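Local coordinates for phosphate transporter (PDB 6L85), which probably imports inorganic phosphate across the cell membrane by coupling its uptake to sodium ions, as a bacterial relative of the human SLC20 carriers, at residues N25-A30 / R34-R39. Numbering follows the deposited sequence.
Sequences NSMATA and RAITVR. With NA (sodium ion), chain S.
This is a local helix-end contact, in which the turn after helix 2-32 lies back against that helix's last turns through apolar packing and one weak backbone bond, with Ala-30 meeting Ala-35 and Ile-36. The backbone evidence is the weak hydrogen bond from Ala-35 N to Ala-30 O, 2.9 Å long with an N-H...O angle of 127°. Ile-36 supplies the side-chain part: its CG1 lies 3.8 Å from Ala-30 CB. With CG1 between the backbone N and the carbonyl carbon (chi1 54°) and the chain extended beyond it, CD1 reaches 4.2 Å from Met-27 SD, the two side chains crossing at about a right angle. Arg-34, with positive phi (55°), marks a Schellman motif, whose 6→1 bond is the weak Ala-35 N to Ala-30 O link; Thr-37 then N-caps helix 38-56, so a short turn links the two helices. Arg-34 sends its guanidinium out to a salt bridge with Glu-313. Cutting Ile-36 back to alanine would remove CG1 and CD1, and is likely to open a gap beside Ala-30 CB and Met-27 SD. Next to this packing, Thr-29 OG1 binds a sodium ion at 2.6 Å, a site shared with Gln-243, Ser-247 and Asp-327, and Ala-30 CB lies 3.8 Å from the same ion.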
loop_
_atom_site.group_PDB
_atom_site.type_symbol
_atom_site.label_atom_id
_atom_site.label_comp_id
_atom_site.label_asym_id
_atom_site.label_seq_id
_atom_site.Cartn_x
_atom_site.Cartn_y
_atom_site.Cartn_z
ATOM N N ASN B 25 17.753 12.195 -2.957
ATOM C CA ASN B 25 17.173 12.836 -1.770
ATOM C C ASN B 25 16.541 11.821 -0.819
ATOM O O ASN B 25 16.385 12.103 0.378
ATOM C CB ASN B 25 16.089 13.862 -2.147
ATOM C CG ASN B 25 16.584 14.983 -3.067
ATOM O OD1 ASN B 25 17.750 15.037 -3.477
ATOM N ND2 ASN B 25 15.665 15.886 -3.407
ATOM N N SER B 26 16.079 10.688 -1.337
ATOM C CA SER B 26 15.493 9.679 -0.468
ATOM C C SER B 26 16.418 8.502 -0.209
ATOM O O SER B 26 16.409 7.969 0.904
ATOM C CB SER B 26 14.173 9.157 -1.051
ATOM O OG SER B 26 14.375 8.490 -2.276
ATOM N N MET B 27 17.237 8.102 -1.188
ATOM C CA MET B 27 17.980 6.852 -1.064
ATOM C C MET B 27 19.464 7.012 -0.728
ATOM O O MET B 27 20.100 6.001 -0.420
ATOM C CB MET B 27 17.850 6.020 -2.354
ATOM C CG MET B 27 16.429 5.476 -2.595
ATOM S SD MET B 27 15.851 4.347 -1.285
ATOM C CE MET B 27 14.162 4.081 -1.796
ATOM N N ALA B 28 20.041 8.224 -0.765
ATOM C CA ALA B 28 21.475 8.347 -0.519
ATOM C C ALA B 28 21.844 7.953 0.909
ATOM O O ALA B 28 22.922 7.409 1.126
ATOM C CB ALA B 28 21.951 9.772 -0.816
ATOM N N THR B 29 20.981 8.216 1.891
ATOM C CA THR B 29 21.268 7.767 3.251
ATOM C C THR B 29 21.427 6.247 3.305
ATOM O O THR B 29 22.414 5.736 3.849
ATOM C CB THR B 29 20.162 8.224 4.210
ATOM O OG1 THR B 29 18.886 7.874 3.666
ATOM C CG2 THR B 29 20.206 9.753 4.418
ATOM N N ALA B 30 20.465 5.510 2.730
ATOM C CA ALA B 30 20.483 4.050 2.775
ATOM C C ALA B 30 21.622 3.483 1.937
ATOM O O ALA B 30 22.247 2.494 2.326
ATOM C CB ALA B 30 19.135 3.478 2.291
ATOM N N ARG B 34 25.486 1.655 3.083
ATOM C CA ARG B 34 25.459 0.333 2.444
ATOM C C ARG B 34 24.326 -0.554 2.966
ATOM O O ARG B 34 24.399 -1.780 2.868
ATOM C CB ARG B 34 26.810 -0.403 2.567
ATOM C CG ARG B 34 28.049 0.490 2.448
ATOM C CD ARG B 34 28.459 0.739 0.994
ATOM N NE ARG B 34 29.170 2.016 0.833
ATOM C CZ ARG B 34 28.999 2.869 -0.183
ATOM N NH1 ARG B 34 28.127 2.610 -1.157
ATOM N NH2 ARG B 34 29.702 3.996 -0.224
ATOM N N ALA B 35 23.247 0.030 3.491
ATOM C CA ALA B 35 22.105 -0.796 3.875
ATOM C C ALA B 35 21.457 -1.463 2.662
ATOM O O ALA B 35 20.783 -2.492 2.807
ATOM C CB ALA B 35 21.073 0.034 4.636
ATOM N N ILE B 36 21.638 -0.892 1.465
ATOM C CA ILE B 36 21.110 -1.455 0.228
ATOM C C ILE B 36 22.033 -1.026 -0.904
ATOM O O ILE B 36 22.806 -0.072 -0.776
ATOM C CB ILE B 36 19.644 -1.015 -0.077
ATOM C CG1 ILE B 36 19.480 0.513 -0.059
ATOM C CG2 ILE B 36 18.636 -1.637 0.884
ATOM C CD1 ILE B 36 18.094 0.935 -0.477
ATOM N N THR B 37 21.946 -1.733 -2.027
ATOM C CA THR B 37 22.690 -1.341 -3.215
ATOM C C THR B 37 21.948 -0.240 -3.976
ATOM O O THR B 37 20.753 -0.013 -3.787
ATOM C CB THR B 37 22.916 -2.529 -4.168
ATOM O OG1 THR B 37 21.667 -2.941 -4.735
ATOM C CG2 THR B 37 23.587 -3.724 -3.465
ATOM N N VAL B 38 22.681 0.415 -4.876
ATOM C CA VAL B 38 22.097 1.417 -5.760
ATOM C C VAL B 38 20.924 0.829 -6.540
ATOM O O VAL B 38 19.853 1.437 -6.629
ATOM C CB VAL B 38 23.185 1.974 -6.699
ATOM C CG1 VAL B 38 22.565 2.809 -7.809
ATOM C CG2 VAL B 38 24.210 2.792 -5.899
ATOM N N ARG B 39 21.108 -0.368 -7.100
ATOM C CA ARG B 39 20.073 -1.009 -7.910
ATOM C C ARG B 39 18.819 -1.307 -7.088
ATOM O O ARG B 39 17.686 -1.065 -7.542
ATOM C CB ARG B 39 20.640 -2.291 -8.524
ATOM C CG ARG B 39 19.598 -3.303 -8.988
ATOM C CD ARG B 39 18.691 -2.737 -10.083
ATOM N NE ARG B 39 19.297 -2.762 -11.414
ATOM C CZ ARG B 39 19.256 -3.805 -12.237
ATOM N NH1 ARG B 39 18.634 -4.924 -11.871
ATOM N NH2 ARG B 39 19.836 -3.726 -13.431
HETATM NA NA NA S . 17.546 5.866 4.712
#